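PDB 5GKE: endonuclease NucS from Thermococcus kodakarensis KOD1, which cleaves DNA as a mismatch restriction endonuclease and is predicted to cut the single-stranded 3' and 5' extremities of branched DNA. Local coordinates for residues Ile175-Leu180 and Asp206-Ile211. The protein carries 1 engineered substitution. Sequence-based numbering, arbitrary orientation.
Sequences IVVLEL and DKVRGI. With MG (magnesium ion), chain E.
Strands 175-180 and 208-214 are the two parallel strands of a beta-alpha-beta unit in the PD-(D/E)XK-type nuclease domain, joined through helix 187-204. The axes of 175-180 and 208-211 approach to 4.7 Å, 20° from parallel, and the backbone bonds alternate as parallel pairing requires. Ile175 O accepts from Arg209 N at 2.8 Å, Val177 N donates to Arg209 O, Val177 O accepts from Ile211 N, and Glu179 N to Ile211 O, at 2.9 Å, is the last of the five bonds between 175-180 and 206-211. The first bond, Ile175 N to Lys207 O, is the most bent, at 134°.

On one face, Ile211 lies alongside Leu178, whose CD2 meets Ile211 CB at 3.7 Å. Chi1 of -54° sets Ile211 CG1 beside its own backbone N, and CD1 beyond it comes to Val176 CG1 at 4.0 Å. Arg209 runs beside Val176 on this face, with NH1 4.2 Å from Val176 CG2, while its guanidinium forms salt bridges with Glu147, Asp170 and Glu231. The other face carries Val177 CG2 against Val208 CG1 at 4.1 Å; helix 187-204 packs over Val177 through Tyr196, Val197 and Leu200.

Glu179 bends at chi2 and presents both carboxylate oxygens to the magnesium ion, OE1 at 2.4 Å. Gln192 and a DNA phosphate also belong to this site. Because the Glu179 backbone is bonded to Ile211 and on to Val213, the carboxylate that grips the magnesium ion with two oxygens starts from a position fixed by the sheet.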
ATOM      1  N   ILE A 175      20.440 -28.991  -1.497  1.00 39.56           N
ATOM      2  CA  ILE A 175      20.235 -27.553  -1.437  1.00 35.22           C
ATOM      3  C   ILE A 175      18.832 -27.252  -0.869  1.00 45.11           C
ATOM      4  O   ILE A 175      17.846 -27.897  -1.252  1.00 35.51           O
ATOM      5  CB  ILE A 175      20.360 -26.902  -2.829  1.00 43.15           C
ATOM      6  CG1 ILE A 175      21.694 -27.249  -3.491  1.00 39.14           C
ATOM      7  CG2 ILE A 175      20.186 -25.397  -2.736  1.00 25.67           C
ATOM      8  CD1 ILE A 175      22.852 -26.904  -2.658  1.00 47.91           C
ATOM      9  N   VAL A 176      18.738 -26.278   0.036  1.00 42.37           N
ATOM     10  CA  VAL A 176      17.439 -25.873   0.578  1.00 33.96           C
ATOM     11  C   VAL A 176      17.125 -24.410   0.252  1.00 34.62           C
ATOM     12  O   VAL A 176      17.921 -23.514   0.540  1.00 36.43           O
ATOM     13  CB  VAL A 176      17.372 -26.081   2.106  1.00 43.92           C
ATOM     14  CG1 VAL A 176      16.048 -25.583   2.655  1.00 32.09           C
ATOM     15  CG2 VAL A 176      17.575 -27.551   2.452  1.00 30.16           C
ATOM     16  N   VAL A 177      15.981 -24.191  -0.396  1.00 34.09           N
ATOM     17  CA  VAL A 177      15.363 -22.868  -0.481  1.00 29.96           C
ATOM     18  C   VAL A 177      14.392 -22.694   0.654  1.00 32.96           C
ATOM     19  O   VAL A 177      13.541 -23.559   0.866  1.00 37.36           O
ATOM     20  CB  VAL A 177      14.551 -22.655  -1.757  1.00 36.82           C
ATOM     21  CG1 VAL A 177      14.412 -21.170  -2.029  1.00 32.30           C
ATOM     22  CG2 VAL A 177      15.175 -23.353  -2.907  1.00 29.27           C
ATOM     23  N   LEU A 178      14.508 -21.587   1.378  1.00 36.16           N
ATOM     24  CA  LEU A 178      13.451 -21.177   2.299  1.00 30.95           C
ATOM     25  C   LEU A 178      12.713 -19.991   1.697  1.00 41.64           C
ATOM     26  O   LEU A 178      13.345 -19.058   1.181  1.00 35.88           O
ATOM     27  CB  LEU A 178      13.999 -20.787   3.662  1.00 31.10           C
ATOM     28  CG  LEU A 178      14.799 -21.758   4.522  1.00 28.24           C
ATOM     29  CD1 LEU A 178      15.009 -21.104   5.887  1.00 27.59           C
ATOM     30  CD2 LEU A 178      14.107 -23.112   4.653  1.00 26.77           C
ATOM     31  N   GLU A 179      11.382 -20.051   1.723  1.00 32.80           N
ATOM     32  CA  GLU A 179      10.554 -18.872   1.488  1.00 32.05           C
ATOM     33  C   GLU A 179       9.845 -18.505   2.796  1.00 33.68           C
ATOM     34  O   GLU A 179       9.159 -19.335   3.389  1.00 31.60           O
ATOM     35  CB  GLU A 179       9.547 -19.112   0.365  1.00 22.62           C
ATOM     36  CG  GLU A 179       8.562 -17.951   0.147  1.00 28.29           C
ATOM     37  CD  GLU A 179       9.223 -16.647  -0.297  1.00 42.88           C
ATOM     38  OE1 GLU A 179       8.532 -15.604  -0.304  1.00 41.33           O
ATOM     39  OE2 GLU A 179      10.423 -16.654  -0.659  1.00 43.04           O
ATOM     40  N   LEU A 180      10.050 -17.276   3.257  1.00 28.77           N
ATOM     41  CA  LEU A 180       9.499 -16.829   4.534  1.00 34.33           C
ATOM     42  C   LEU A 180       8.292 -15.941   4.319  1.00 33.91           C
ATOM     43  O   LEU A 180       8.245 -15.171   3.349  1.00 36.80           O
ATOM     44  CB  LEU A 180      10.539 -16.063   5.352  1.00 26.14           C
ATOM     45  CG  LEU A 180      11.971 -16.587   5.368  1.00 35.46           C
ATOM     46  CD1 LEU A 180      12.888 -15.677   6.213  1.00 23.47           C
ATOM     47  CD2 LEU A 180      11.999 -18.024   5.868  1.00 31.66           C
ATOM     48  N   ASP A 206      17.743 -33.078  -8.912  1.00 49.70           N
ATOM     49  CA  ASP A 206      16.742 -33.490  -7.919  1.00 66.06           C
ATOM     50  C   ASP A 206      17.125 -33.163  -6.461  1.00 76.86           C
ATOM     51  O   ASP A 206      16.326 -33.347  -5.537  1.00 91.27           O
ATOM     52  CB  ASP A 206      16.471 -34.989  -8.059  1.00 56.54           C
ATOM     53  CG  ASP A 206      15.364 -35.478  -7.134  1.00100.27           C
ATOM     54  OD1 ASP A 206      14.363 -34.745  -6.953  1.00107.82           O
ATOM     55  OD2 ASP A 206      15.501 -36.592  -6.580  1.00109.44           O
ATOM     56  N   LYS A 207      18.327 -32.628  -6.268  1.00 58.46           N
ATOM     57  CA  LYS A 207      18.912 -32.419  -4.941  1.00 68.64           C
ATOM     58  C   LYS A 207      18.445 -31.134  -4.236  1.00 72.10           C
ATOM     59  O   LYS A 207      19.113 -30.652  -3.321  1.00 58.88           O
ATOM     60  CB  LYS A 207      20.442 -32.424  -5.032  1.00 65.21           C
ATOM     61  CG  LYS A 207      21.032 -33.809  -5.315  1.00 87.42           C
ATOM     62  CD  LYS A 207      20.848 -34.760  -4.127  1.00 87.86           C
ATOM     63  CE  LYS A 207      22.149 -35.461  -3.737  1.00 86.66           C
ATOM     64  NZ  LYS A 207      22.307 -35.648  -2.261  1.00 79.84           N
ATOM     65  N   VAL A 208      17.372 -30.525  -4.734  1.00 56.20           N
ATOM     66  CA  VAL A 208      16.832 -29.309  -4.134  1.00 47.99           C
ATOM     67  C   VAL A 208      15.530 -29.545  -3.354  1.00 53.09           C
ATOM     68  O   VAL A 208      14.609 -30.198  -3.840  1.00 59.64           O
ATOM     69  CB  VAL A 208      16.594 -28.253  -5.211  1.00 46.71           C
ATOM     70  CG1 VAL A 208      16.153 -26.951  -4.590  1.00 46.99           C
ATOM     71  CG2 VAL A 208      17.876 -28.038  -6.001  1.00 51.02           C
ATOM     72  N   ARG A 209      15.483 -29.031  -2.129  1.00 40.84           N
ATOM     73  CA  ARG A 209      14.255 -28.993  -1.327  1.00 39.56           C
ATOM     74  C   ARG A 209      13.746 -27.558  -1.188  1.00 37.84           C
ATOM     75  O   ARG A 209      14.548 -26.647  -0.984  1.00 36.21           O
ATOM     76  CB  ARG A 209      14.491 -29.562   0.063  1.00 35.96           C
ATOM     77  CG  ARG A 209      14.739 -31.046   0.121  1.00 33.57           C
ATOM     78  CD  ARG A 209      15.291 -31.410   1.485  1.00 36.66           C
ATOM     79  NE  ARG A 209      14.335 -31.144   2.557  1.00 37.57           N
ATOM     80  CZ  ARG A 209      14.674 -30.954   3.826  1.00 41.93           C
ATOM     81  NH1 ARG A 209      15.952 -30.966   4.165  1.00 46.79           N
ATOM     82  NH2 ARG A 209      13.742 -30.728   4.753  1.00 45.81           N
ATOM     83  N   GLY A 210      12.446 -27.341  -1.398  1.00 43.34           N
ATOM     84  CA  GLY A 210      11.811 -26.090  -1.012  1.00 29.18           C
ATOM     85  C   GLY A 210      11.086 -26.154   0.316  1.00 44.93           C
ATOM     86  O   GLY A 210      10.369 -27.117   0.602  1.00 49.75           O
ATOM     87  N   ILE A 211      11.167 -25.086   1.095  1.00 35.10           N
ATOM     88  CA  ILE A 211      10.443 -25.064   2.356  1.00 34.56           C
ATOM     89  C   ILE A 211       9.764 -23.722   2.542  1.00 40.58           C
ATOM     90  O   ILE A 211      10.413 -22.676   2.504  1.00 34.58           O
ATOM     91  CB  ILE A 211      11.352 -25.321   3.564  1.00 44.16           C
ATOM     92  CG1 ILE A 211      12.146 -26.613   3.395  1.00 32.71           C
ATOM     93  CG2 ILE A 211      10.524 -25.364   4.842  1.00 34.99           C
ATOM     94  CD1 ILE A 211      12.871 -27.030   4.661  1.00 36.03           C
TER
HETATM   95 MG    MG E 301      10.345 -14.105  -0.643  1.00 29.39          MG